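Side-chain contacts in Glucose/sorbosone dehydrogenases (Escherichia coli K12, PDB 2G8S), which is a protein of the glucose/sorbosone dehydrogenase family, folded as a six-bladed beta-propeller that carries a calcium ion: residues M32-R37 against G345-V350; G39-W44 against S55-V60; A203-S208 against M304-D309; I293-D298 against D314-T319. All blocks are in the same frame, centred on the assembly; numbering follows the deposited sequence.

Contact 1 (M32-R37 against G345-V350); sequences MLITLR and GELLKV. With EDO (1,2-ethanediol), chain L.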
loop_
_atom_site.group_PDB
_atom_site.type_symbol
_atom_site.label_atom_id
_atom_site.label_comp_id
_atom_site.label_asym_id
_atom_site.label_seq_id
_atom_site.Cartn_x
_atom_site.Cartn_y
_atom_site.Cartn_z
HETATM N N MSE A 32 3.371 14.267 11.680
HETATM C CA MSE A 32 2.736 13.179 10.938
HETATM C C MSE A 32 1.951 12.217 11.814
HETATM O O MSE A 32 2.183 12.137 13.014
HETATM C CB MSE A 32 3.793 12.381 10.193
HETATM C CG MSE A 32 4.775 11.705 11.108
HETATM SE SE MSE A 32 6.008 10.748 10.143
HETATM C CE MSE A 32 7.086 12.243 9.401
ATOM N N LEU A 33 1.018 11.507 11.193
ATOM C CA LEU A 33 0.319 10.409 11.840
ATOM C C LEU A 33 1.003 9.118 11.403
ATOM O O LEU A 33 1.487 9.013 10.267
ATOM C CB LEU A 33 -1.147 10.386 11.420
ATOM C CG LEU A 33 -2.019 11.608 11.739
ATOM C CD1 LEU A 33 -3.411 11.405 11.174
ATOM C CD2 LEU A 33 -2.085 11.898 13.234
ATOM N N ILE A 34 1.051 8.143 12.307
ATOM C CA ILE A 34 1.631 6.837 12.017
ATOM C C ILE A 34 0.673 5.765 12.504
ATOM O O ILE A 34 0.178 5.849 13.627
ATOM C CB ILE A 34 3.003 6.639 12.736
ATOM C CG1 ILE A 34 3.971 7.782 12.391
ATOM C CG2 ILE A 34 3.613 5.280 12.382
ATOM C CD1 ILE A 34 5.235 7.827 13.246
ATOM N N THR A 35 0.398 4.776 11.659
ATOM C CA THR A 35 -0.364 3.615 12.109
ATOM C C THR A 35 0.583 2.556 12.641
ATOM O O THR A 35 1.635 2.314 12.058
ATOM C CB THR A 35 -1.192 2.982 10.978
ATOM O OG1 THR A 35 -0.349 2.737 9.840
ATOM C CG2 THR A 35 -2.348 3.881 10.590
ATOM N N LEU A 36 0.215 1.970 13.776
ATOM C CA LEU A 36 0.909 0.809 14.312
ATOM C C LEU A 36 -0.047 -0.355 14.157
ATOM O O LEU A 36 -1.200 -0.271 14.576
ATOM C CB LEU A 36 1.272 1.013 15.781
ATOM C CG LEU A 36 2.159 2.211 16.102
ATOM C CD1 LEU A 36 2.303 2.289 17.604
ATOM C CD2 LEU A 36 3.533 2.095 15.424
ATOM N N ARG A 37 0.434 -1.425 13.533
ATOM C CA ARG A 37 -0.457 -2.471 13.019
ATOM C C ARG A 37 -1.280 -3.170 14.103
ATOM O O ARG A 37 -2.364 -3.679 13.829
ATOM C CB ARG A 37 0.308 -3.482 12.157
ATOM C CG ARG A 37 -0.577 -4.197 11.137
ATOM C CD ARG A 37 0.228 -5.042 10.153
ATOM N NE ARG A 37 0.637 -6.320 10.732
ATOM C CZ ARG A 37 1.896 -6.728 10.887
ATOM N NH1 ARG A 37 2.915 -5.976 10.490
ATOM N NH2 ARG A 37 2.134 -7.909 11.433
ATOM N N GLY A 345 10.572 -1.031 15.733
ATOM C CA GLY A 345 10.672 -0.331 14.460
ATOM C C GLY A 345 11.059 1.131 14.578
ATOM O O GLY A 345 11.093 1.710 15.669
ATOM N N GLU A 346 11.359 1.723 13.429
ATOM C CA GLU A 346 11.875 3.085 13.365
ATOM C C GLU A 346 11.183 3.895 12.285
ATOM O O GLU A 346 10.751 3.351 11.261
ATOM C CB GLU A 346 13.370 3.065 13.054
ATOM C CG GLU A 346 14.266 2.420 14.098
ATOM C CD GLU A 346 15.628 2.095 13.506
ATOM O OE1 GLU A 346 15.682 1.302 12.542
ATOM O OE2 GLU A 346 16.639 2.640 13.983
ATOM N N LEU A 347 11.104 5.200 12.527
ATOM C CA LEU A 347 10.830 6.198 11.502
ATOM C C LEU A 347 12.166 6.852 11.185
ATOM O O LEU A 347 12.818 7.403 12.081
ATOM C CB LEU A 347 9.848 7.241 12.029
ATOM C CG LEU A 347 9.653 8.509 11.188
ATOM C CD1 LEU A 347 8.947 8.216 9.863
ATOM C CD2 LEU A 347 8.893 9.547 12.018
ATOM N N LEU A 348 12.566 6.768 9.912
ATOM C CA LEU A 348 13.856 7.263 9.451
ATOM C C LEU A 348 13.670 8.401 8.468
ATOM O O LEU A 348 12.744 8.378 7.661
ATOM C CB LEU A 348 14.612 6.147 8.735
ATOM C CG LEU A 348 14.769 4.798 9.447
ATOM C CD1 LEU A 348 15.359 3.737 8.523
ATOM C CD2 LEU A 348 15.630 4.961 10.686
ATOM N N LYS A 349 14.571 9.383 8.542
ATOM C CA LYS A 349 14.626 10.487 7.587
ATOM C C LYS A 349 15.915 10.303 6.798
ATOM O O LYS A 349 17.013 10.267 7.378
ATOM C CB LYS A 349 14.620 11.830 8.328
ATOM C CG LYS A 349 14.650 13.073 7.428
ATOM C CD LYS A 349 14.453 14.319 8.277
ATOM C CE LYS A 349 14.486 15.591 7.444
ATOM N NZ LYS A 349 14.256 16.795 8.291
ATOM N N VAL A 350 15.771 10.165 5.481
ATOM C CA VAL A 350 16.857 9.687 4.629
ATOM C C VAL A 350 17.151 10.692 3.517
ATOM O O VAL A 350 16.233 11.279 2.946
ATOM C CB VAL A 350 16.505 8.291 4.025
ATOM C CG1 VAL A 350 17.656 7.753 3.176
ATOM C CG2 VAL A 350 16.141 7.283 5.124
HETATM C C1 EDO L . 12.391 16.832 11.788
HETATM O O1 EDO L . 13.458 16.318 10.985
HETATM C C2 EDO L . 11.097 16.826 10.988
HETATM O O2 EDO L . 11.146 15.793 9.998
#

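Contact 2 (G39-W44 against S55-V60); sequences GELRHW and SGVPDV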
loop_
_atom_site.group_PDB
_atom_site.type_symbol
_atom_site.label_atom_id
_atom_site.label_comp_id
_atom_site.label_asym_id
_atom_site.label_seq_id
_atom_site.Cartn_x
_atom_site.Cartn_y
_atom_site.Cartn_z
ATOM N N GLY A 39 -2.951 -1.797 16.251
ATOM C CA GLY A 39 -4.220 -1.073 16.325
ATOM C C GLY A 39 -4.200 0.365 16.807
ATOM O O GLY A 39 -5.263 0.953 17.011
ATOM N N GLU A 40 -3.007 0.937 16.957
ATOM C CA GLU A 40 -2.855 2.308 17.447
ATOM C C GLU A 40 -2.516 3.285 16.333
ATOM O O GLU A 40 -1.669 2.986 15.480
ATOM C CB GLU A 40 -1.745 2.378 18.485
ATOM C CG GLU A 40 -2.085 1.644 19.774
ATOM C CD GLU A 40 -0.935 1.588 20.755
ATOM O OE1 GLU A 40 0.186 2.050 20.441
ATOM O OE2 GLU A 40 -1.155 1.058 21.859
ATOM N N LEU A 41 -3.179 4.442 16.365
ATOM C CA LEU A 41 -2.835 5.597 15.525
ATOM C C LEU A 41 -2.173 6.635 16.424
ATOM O O LEU A 41 -2.723 7.004 17.455
ATOM C CB LEU A 41 -4.088 6.179 14.862
ATOM C CG LEU A 41 -3.921 7.378 13.908
ATOM C CD1 LEU A 41 -3.123 7.004 12.654
ATOM C CD2 LEU A 41 -5.265 7.957 13.507
ATOM N N ARG A 42 -0.983 7.087 16.050
ATOM C CA ARG A 42 -0.253 8.030 16.893
ATOM C C ARG A 42 0.237 9.209 16.073
ATOM O O ARG A 42 0.339 9.125 14.854
ATOM C CB ARG A 42 0.906 7.342 17.627
ATOM C CG ARG A 42 0.442 6.409 18.761
ATOM C CD ARG A 42 1.623 5.727 19.405
ATOM N NE ARG A 42 1.271 4.704 20.400
ATOM C CZ ARG A 42 1.569 4.777 21.697
ATOM N NH1 ARG A 42 2.208 5.839 22.190
ATOM N NH2 ARG A 42 1.238 3.776 22.502
ATOM N N HIS A 43 0.489 10.318 16.754
ATOM C CA HIS A 43 1.026 11.525 16.135
ATOM C C HIS A 43 2.484 11.688 16.544
ATOM O O HIS A 43 2.818 11.550 17.731
ATOM C CB HIS A 43 0.203 12.731 16.602
ATOM C CG HIS A 43 0.800 14.062 16.250
ATOM N ND1 HIS A 43 1.168 14.988 17.204
ATOM C CD2 HIS A 43 1.075 14.626 15.050
ATOM C CE1 HIS A 43 1.643 16.068 16.605
ATOM N NE2 HIS A 43 1.603 15.873 15.298
ATOM N N TRP A 44 3.350 11.947 15.565
ATOM C CA TRP A 44 4.742 12.289 15.839
ATOM C C TRP A 44 5.027 13.706 15.358
ATOM O O TRP A 44 4.581 14.095 14.282
ATOM C CB TRP A 44 5.705 11.308 15.154
ATOM C CG TRP A 44 7.133 11.616 15.495
ATOM C CD1 TRP A 44 7.840 11.124 16.553
ATOM C CD2 TRP A 44 8.013 12.519 14.806
ATOM N NE1 TRP A 44 9.109 11.662 16.567
ATOM C CE2 TRP A 44 9.240 12.519 15.508
ATOM C CE3 TRP A 44 7.884 13.324 13.663
ATOM C CZ2 TRP A 44 10.335 13.287 15.105
ATOM C CZ3 TRP A 44 8.974 14.097 13.269
ATOM C CH2 TRP A 44 10.183 14.070 13.991
ATOM N N SER A 55 -7.891 8.644 20.094
ATOM C CA SER A 55 -9.168 7.975 20.317
ATOM C C SER A 55 -10.007 8.017 19.040
ATOM O O SER A 55 -9.731 8.820 18.130
ATOM C CB SER A 55 -9.924 8.649 21.451
ATOM O OG SER A 55 -10.506 9.844 20.976
ATOM N N GLY A 56 -11.023 7.152 18.966
ATOM C CA GLY A 56 -11.939 7.106 17.823
ATOM C C GLY A 56 -11.511 6.244 16.648
ATOM O O GLY A 56 -12.129 6.291 15.582
ATOM N N VAL A 57 -10.462 5.450 16.853
ATOM C CA VAL A 57 -9.903 4.583 15.811
ATOM C C VAL A 57 -10.671 3.253 15.842
ATOM O O VAL A 57 -10.974 2.760 16.925
ATOM C CB VAL A 57 -8.387 4.356 16.061
ATOM C CG1 VAL A 57 -7.773 3.366 15.074
ATOM C CG2 VAL A 57 -7.641 5.692 16.012
ATOM N N PRO A 58 -11.003 2.678 14.664
ATOM C CA PRO A 58 -11.749 1.412 14.669
ATOM C C PRO A 58 -10.961 0.280 15.318
ATOM O O PRO A 58 -9.722 0.283 15.286
ATOM C CB PRO A 58 -11.949 1.115 13.181
ATOM C CG PRO A 58 -10.854 1.896 12.478
ATOM C CD PRO A 58 -10.740 3.146 13.290
ATOM N N ASP A 59 -11.683 -0.665 15.917
ATOM C CA ASP A 59 -11.080 -1.905 16.380
ATOM C C ASP A 59 -10.649 -2.704 15.159
ATOM O O ASP A 59 -11.312 -2.660 14.113
ATOM C CB ASP A 59 -12.078 -2.736 17.178
ATOM C CG ASP A 59 -12.487 -2.081 18.478
ATOM O OD1 ASP A 59 -11.607 -1.667 19.250
ATOM O OD2 ASP A 59 -13.702 -2.019 18.731
ATOM N N VAL A 60 -9.531 -3.413 15.299
ATOM C CA VAL A 60 -8.962 -4.165 14.180
ATOM C C VAL A 60 -8.671 -5.614 14.565
ATOM O O VAL A 60 -8.573 -5.948 15.752
ATOM C CB VAL A 60 -7.669 -3.506 13.645
ATOM C CG1 VAL A 60 -7.896 -2.024 13.370
ATOM C CG2 VAL A 60 -6.509 -3.712 14.613
HETATM O O HOH W 1 -7.648 -0.261 17.015
#

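Contact 3 (A203-S208 against M304-D309); sequences AMNPWS and MSVNGD. With EDO (1,2-ethanediol), chain G.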
loop_
_atom_site.group_PDB
_atom_site.type_symbol
_atom_site.label_atom_id
_atom_site.label_comp_id
_atom_site.label_asym_id
_atom_site.label_seq_id
_atom_site.Cartn_x
_atom_site.Cartn_y
_atom_site.Cartn_z
ATOM N N ALA A 203 1.202 4.217 -5.588
ATOM C CA ALA A 203 1.415 5.673 -5.623
ATOM C C ALA A 203 1.069 6.238 -6.985
ATOM O O ALA A 203 1.147 5.537 -7.994
ATOM C CB ALA A 203 2.862 5.997 -5.277
HETATM N N MSE A 204 0.690 7.512 -7.003
HETATM C CA MSE A 204 0.481 8.221 -8.270
HETATM C C MSE A 204 1.830 8.636 -8.846
HETATM O O MSE A 204 2.611 9.329 -8.187
HETATM C CB MSE A 204 -0.402 9.465 -8.072
HETATM C CG MSE A 204 -1.833 9.169 -7.629
HETATM SE SE MSE A 204 -2.835 8.066 -8.859
HETATM C CE MSE A 204 -2.922 9.308 -10.352
ATOM N N ASN A 205 2.093 8.213 -10.078
ATOM C CA ASN A 205 3.267 8.666 -10.806
ATOM C C ASN A 205 3.027 10.133 -11.169
ATOM O O ASN A 205 2.073 10.434 -11.889
ATOM C CB ASN A 205 3.482 7.790 -12.042
ATOM C CG ASN A 205 4.655 8.243 -12.899
ATOM O OD1 ASN A 205 4.873 9.437 -13.101
ATOM N ND2 ASN A 205 5.409 7.284 -13.418
ATOM N N PRO A 206 3.883 11.046 -10.667
ATOM C CA PRO A 206 3.659 12.478 -10.888
ATOM C C PRO A 206 3.993 12.963 -12.305
ATOM O O PRO A 206 3.676 14.109 -12.649
ATOM C CB PRO A 206 4.595 13.129 -9.866
ATOM C CG PRO A 206 5.734 12.183 -9.771
ATOM C CD PRO A 206 5.088 10.812 -9.842
ATOM N N TRP A 207 4.631 12.113 -13.103
ATOM C CA TRP A 207 5.013 12.474 -14.479
ATOM C C TRP A 207 4.004 11.980 -15.506
ATOM O O TRP A 207 3.850 12.572 -16.574
ATOM C CB TRP A 207 6.405 11.946 -14.800
ATOM C CG TRP A 207 7.404 12.452 -13.813
ATOM C CD1 TRP A 207 7.860 13.732 -13.692
ATOM C CD2 TRP A 207 8.051 11.695 -12.789
ATOM N NE1 TRP A 207 8.771 13.817 -12.661
ATOM C CE2 TRP A 207 8.900 12.579 -12.086
ATOM C CE3 TRP A 207 7.994 10.355 -12.393
ATOM C CZ2 TRP A 207 9.696 12.157 -11.011
ATOM C CZ3 TRP A 207 8.778 9.942 -11.331
ATOM C CH2 TRP A 207 9.612 10.841 -10.649
ATOM N N SER A 208 3.296 10.909 -15.167
ATOM C CA SER A 208 2.252 10.395 -16.045
ATOM C C SER A 208 0.847 10.583 -15.484
ATOM O O SER A 208 -0.140 10.321 -16.186
ATOM C CB SER A 208 2.496 8.917 -16.334
ATOM O OG SER A 208 2.439 8.175 -15.130
HETATM N N MSE A 304 15.108 3.019 -8.002
HETATM C CA MSE A 304 14.853 2.740 -9.409
HETATM C C MSE A 304 14.764 4.007 -10.227
HETATM O O MSE A 304 14.341 5.050 -9.728
HETATM C CB MSE A 304 13.571 1.926 -9.564
HETATM C CG MSE A 304 13.516 0.726 -8.641
HETATM SE SE MSE A 304 12.074 -0.428 -9.004
HETATM C CE MSE A 304 12.879 -1.367 -10.547
ATOM N N SER A 305 15.192 3.906 -11.487
ATOM C CA SER A 305 15.095 5.012 -12.439
ATOM C C SER A 305 13.764 4.882 -13.171
ATOM O O SER A 305 13.460 3.816 -13.724
ATOM C CB SER A 305 16.237 4.936 -13.458
ATOM O OG SER A 305 17.466 5.319 -12.877
ATOM N N VAL A 306 12.966 5.949 -13.155
ATOM C CA VAL A 306 11.674 5.945 -13.830
ATOM C C VAL A 306 11.837 6.623 -15.189
ATOM O O VAL A 306 12.376 7.728 -15.271
ATOM C CB VAL A 306 10.597 6.698 -13.013
ATOM C CG1 VAL A 306 9.239 6.684 -13.745
ATOM C CG2 VAL A 306 10.453 6.076 -11.636
ATOM N N ASN A 307 11.369 5.948 -16.236
ATOM C CA ASN A 307 11.578 6.382 -17.615
ATOM C C ASN A 307 10.256 6.219 -18.364
ATOM O O ASN A 307 10.026 5.199 -19.018
ATOM C CB ASN A 307 12.697 5.527 -18.238
ATOM C CG ASN A 307 12.978 5.863 -19.699
ATOM O OD1 ASN A 307 12.748 6.985 -20.158
ATOM N ND2 ASN A 307 13.506 4.881 -20.433
ATOM N N GLY A 308 9.368 7.203 -18.241
ATOM C CA GLY A 308 8.006 7.058 -18.769
ATOM C C GLY A 308 7.316 5.898 -18.073
ATOM O O GLY A 308 7.218 5.876 -16.835
ATOM N N ASP A 309 6.868 4.924 -18.855
ATOM C CA ASP A 309 6.193 3.744 -18.308
ATOM C C ASP A 309 7.176 2.608 -18.046
ATOM O O ASP A 309 6.765 1.490 -17.705
ATOM C CB ASP A 309 5.081 3.252 -19.251
ATOM C CG ASP A 309 3.861 4.151 -19.257
ATOM O OD1 ASP A 309 3.760 5.057 -18.402
ATOM O OD2 ASP A 309 2.991 3.935 -20.132
HETATM C C1 EDO G . 10.282 11.503 -15.396
HETATM O O1 EDO G . 9.884 12.375 -16.457
HETATM C C2 EDO G . 10.517 10.096 -15.915
HETATM O O2 EDO G . 9.358 9.632 -16.611
HETATM O O HOH W 2 7.057 8.262 -15.673
HETATM O O HOH W 3 2.426 5.666 -16.128
#

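Contact 4 (I293-D298 against D314-T319); sequences IGALKD and DGRILT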
loop_
_atom_site.group_PDB
_atom_site.type_symbol
_atom_site.label_atom_id
_atom_site.label_comp_id
_atom_site.label_asym_id
_atom_site.label_seq_id
_atom_site.Cartn_x
_atom_site.Cartn_y
_atom_site.Cartn_z
ATOM N N ILE A 293 11.437 1.919 -3.404
ATOM C CA ILE A 293 10.543 0.829 -3.001
ATOM C C ILE A 293 11.111 0.075 -1.807
ATOM O O ILE A 293 12.254 -0.392 -1.836
ATOM C CB ILE A 293 10.294 -0.174 -4.162
ATOM C CG1 ILE A 293 9.863 0.571 -5.432
ATOM C CG2 ILE A 293 9.266 -1.225 -3.739
ATOM C CD1 ILE A 293 9.550 -0.352 -6.625
ATOM N N GLY A 294 10.319 -0.043 -0.744
ATOM C CA GLY A 294 10.760 -0.819 0.404
ATOM C C GLY A 294 10.873 -2.295 0.068
ATOM O O GLY A 294 10.157 -2.798 -0.803
ATOM N N ALA A 295 11.773 -2.986 0.766
ATOM C CA ALA A 295 11.904 -4.425 0.639
ATOM C C ALA A 295 11.871 -5.043 2.032
ATOM O O ALA A 295 12.745 -4.779 2.877
ATOM C CB ALA A 295 13.188 -4.782 -0.106
ATOM N N LEU A 296 10.839 -5.845 2.283
ATOM C CA LEU A 296 10.684 -6.495 3.583
ATOM C C LEU A 296 11.688 -7.630 3.785
ATOM O O LEU A 296 12.307 -7.740 4.847
ATOM C CB LEU A 296 9.256 -7.018 3.762
ATOM C CG LEU A 296 8.172 -5.942 3.894
ATOM C CD1 LEU A 296 6.819 -6.510 3.495
ATOM C CD2 LEU A 296 8.136 -5.385 5.313
ATOM N N LYS A 297 11.848 -8.473 2.766
ATOM C CA LYS A 297 12.719 -9.644 2.844
ATOM C C LYS A 297 14.196 -9.267 2.688
ATOM O O LYS A 297 15.059 -9.754 3.428
ATOM C CB LYS A 297 12.289 -10.660 1.780
ATOM C CG LYS A 297 13.136 -11.923 1.661
ATOM C CD LYS A 297 12.581 -12.821 0.549
ATOM C CE LYS A 297 13.304 -14.160 0.478
ATOM N NZ LYS A 297 14.783 -14.011 0.395
ATOM N N ASP A 298 14.484 -8.406 1.714
ATOM C CA ASP A 298 15.860 -7.942 1.476
ATOM C C ASP A 298 16.334 -6.916 2.512
ATOM O O ASP A 298 17.534 -6.603 2.579
ATOM C CB ASP A 298 16.015 -7.362 0.074
ATOM C CG ASP A 298 16.021 -8.420 -1.014
ATOM O OD1 ASP A 298 16.201 -9.627 -0.723
ATOM O OD2 ASP A 298 15.847 -8.025 -2.183
ATOM N N ASP A 314 18.443 0.828 -10.067
ATOM C CA ASP A 314 19.766 1.440 -9.887
ATOM C C ASP A 314 20.595 0.664 -8.874
ATOM O O ASP A 314 21.808 0.495 -9.037
ATOM C CB ASP A 314 19.649 2.857 -9.350
ATOM C CG ASP A 314 18.984 3.817 -10.304
ATOM O OD1 ASP A 314 18.582 3.441 -11.427
ATOM O OD2 ASP A 314 18.868 4.990 -9.888
ATOM N N GLY A 315 19.939 0.219 -7.811
ATOM C CA GLY A 315 20.626 -0.444 -6.713
ATOM C C GLY A 315 19.820 -0.345 -5.435
ATOM O O GLY A 315 18.615 -0.108 -5.472
ATOM N N ARG A 316 20.498 -0.552 -4.309
ATOM C CA ARG A 316 19.858 -0.624 -2.996
ATOM C C ARG A 316 20.497 0.339 -2.018
ATOM O O ARG A 316 21.702 0.621 -2.102
ATOM C CB ARG A 316 19.987 -2.036 -2.419
ATOM C CG ARG A 316 19.475 -3.160 -3.316
ATOM C CD ARG A 316 17.972 -3.047 -3.583
ATOM N NE ARG A 316 17.478 -4.156 -4.396
ATOM C CZ ARG A 316 16.819 -5.212 -3.926
ATOM N NH1 ARG A 316 16.555 -5.330 -2.627
ATOM N NH2 ARG A 316 16.413 -6.164 -4.769
ATOM N N ILE A 317 19.680 0.843 -1.095
ATOM C CA ILE A 317 20.154 1.651 0.028
ATOM C C ILE A 317 19.584 1.097 1.340
ATOM O O ILE A 317 18.607 0.349 1.329
ATOM C CB ILE A 317 19.822 3.160 -0.151
ATOM C CG1 ILE A 317 18.309 3.396 -0.215
ATOM C CG2 ILE A 317 20.549 3.733 -1.393
ATOM C CD1 ILE A 317 17.889 4.873 -0.238
ATOM N N LEU A 318 20.220 1.447 2.459
ATOM C CA LEU A 318 19.827 0.994 3.809
ATOM C C LEU A 318 20.126 -0.480 4.118
ATOM O O LEU A 318 19.825 -0.955 5.216
ATOM C CB LEU A 318 18.352 1.319 4.117
ATOM C CG LEU A 318 17.841 2.752 3.945
ATOM C CD1 LEU A 318 16.378 2.850 4.326
ATOM C CD2 LEU A 318 18.659 3.712 4.766
ATOM N N THR A 319 20.749 -1.195 3.181
ATOM C CA THR A 319 21.033 -2.616 3.392
ATOM C C THR A 319 21.889 -2.861 4.633
ATOM O O THR A 319 21.708 -3.866 5.323
ATOM C CB THR A 319 21.723 -3.254 2.170
ATOM O OG1 THR A 319 21.081 -2.802 0.973
ATOM C CG2 THR A 319 21.638 -4.774 2.237
#

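Contact 1 (M32-R37 against G345-V350)
Between the first and last blades of the beta-propeller, Met32 and Ile34 of strand 32-36 face Leu347 of strand 345-352. The meeting is wholly apolar, small and buried. Met32, a selenomethionine in the model, and Leu347 reach for each other tip to tip: SE of Met32 lies 3.6 Å from CD2 of Leu347 and 3.9 Å from its CD1, so the selenium sits against both methyls of the leucine fork. The Met32 chain turns at its last torsion (chi3 73°), which leaves CE 4.2 Å from Leu347 CD2. Met32 has a second conformer, so this fit describes one of two. Ile34 adds a looser touch through its outermost methyl, with CD1 4.2 Å from Leu347 CD2. Two residues on, Lys349 runs out fully extended, and its NZ gives a 2.8 Å hydrogen bond to O1 of a 1,2-ethanediol that Tyr337 OH also holds. The diol probably came from the crystallisation liquor. Around the apolar cluster, Leu347 rests on Leu13 of strand 8-17 and Leu339 of strand 336-340, its two neighbours in the sheet, while Met32 packs on Phe25 of strand 20-25 and on Tyr337.

Contact 2 (G39-W44 against S55-V60)
Leu41 and Gly39 of the first propeller blade meet Val57 and Val60 of the link that leads from strand 49-50 to strand 68-73 of the next blade. The link has no regular structure of its own. It starts at Ser55, whose backbone is hydrogen-bonded to that of Ser110, and turns through Gly56 to present Val57. That side chain crosses Leu41 at about a right angle: Val57 CG2 lies 3.8 Å from Leu41 CB and 4.1 Å from Leu41 CD2. Its other methyl, CG1, stands anti to the backbone N (chi1 175°) and comes within 4.0 Å of Gly39 O. Pro58 contributes its carbonyl rather than its ring, which packs instead on Leu85 and Tyr87. A water joins the segments here, donating to Pro58 O at 2.8 Å and to Gly39 O at 2.7 Å, so the two backbones are bridged without a direct bond. Past Asp59, Val60 closes the contact by laying CG2 3.9 Å from the bare CA of Gly39. Gly39 and Glu40 form a classic beta bulge opposite Leu36, and Leu41 beyond it also packs on Val71 and Ile83 of the second blade. Glu40 points away from the link and pairs with Arg42 on its own strand. Arg42 approaches side-on, with NE and NH2 each 2.9 Å from Glu40 OE1; both nitrogens come from the same face of the carboxylate, about 46° out of its plane, while the oxygen stays in the plane of the guanidinium.

Contact 3 (A203-S208 against M304-D309)
The indole of Trp207 is layered between Pro206, whose CG sits 3.7 Å above the middle of one face, and a 1,2-ethanediol whose C1 lies 3.4 Å above the other, shifted toward the rim. Val306 comes at the ring obliquely, its CG1 4.1 Å from Trp207 CZ3. The amide of Asn205 has a task at each end. Its OD1 takes two backbone N-H groups: Trp207 N at 2.7 Å, nearly in line with the carbonyl bond, and Ser208 N at 3.0 Å, from well above the carbonyl plane. With OD1 so held, ND2 faces the other segment and gives a 3.0 Å bond to a water, which in turn donates to Gly308 O at 2.7 Å. The same water also bonds to O2 of the diol, where Gly308 N donates at 2.9 Å. The diol, probably from the crystallisation liquor, thus completes a small polar ring. A second water links Ser208 OG to Asp309 OD1. Two successive propeller blades meet here, with Phe278 and Trp212 packed against both Asn205 and Val306. The bonds to Asn205 OD1 make an Asx turn within an Asx motif, set in the bend between strands 198-205 and 210-216.

Contact 4 (I293-D298 against D314-T319)
Asp298 OD2 takes two N-H groups from Arg316, a salt bridge within a single blade of the beta-propeller. The stronger bond comes from NH1, 2.8 Å from Asp298 OD2 with an N-H...O angle of 150°. The second, from NH2 to the same OD2 at 3.2 Å, is weak. Both nitrogens therefore converge on one oxygen, and the carboxylate and guanidinium planes stand 39° apart rather than lying flush. NH1 meets OD2 on the anti side of the carboxylate, somewhat out of its plane, and OD2 sits near the plane of the guanidinium, at its edge. The arginine reaches this spot by bending early in its chain (chi2 -63°), which turns its guanidinium toward Asp298. Asp298 lies in the turn between strands 290-295 and 300-307, and Arg316 reaches it from the next strand of the sheet, 310-317. At the start of the middle strand, Asp300 OD1 makes a second salt bridge to Arg316 NH1, and OD2 of Asp300 accepts from Thr319 OG1. Arg316 NE forms a further salt bridge with Glu313. Three carboxylates thus surround the guanidinium and probably limit its rotation. Farther back along the same strand, Asp314 and Gly315 form a classic beta bulge against strand 300-307. On the side of the 293-298 segment, CB of Asp298 lies 3.4 Å from Arg316 NH1, and CB of Ala295 approaches that same NH1 obliquely at 4.2 Å.

In the fold
The chain begins with strand 8-17, which joins the sheet of the C-terminal strands and so closes the propeller ring. Contact 1 opens soon after, at 32-37, and closes only at 345-350; every other contact nests inside its loop, and it ties the first blade to the last. Contact 2 is a short local closure on the neighbouring strand 40-45, holding the link to the second blade. Contact 3 opens at 203-208 and contact 4 at 293-298, before 304-309 and 314-319 close them in that order, so these two cross. Contact 3 joins successive blades, contact 4 lies within one, and both use the sheet containing strands 290-295, 300-307 and 310-317.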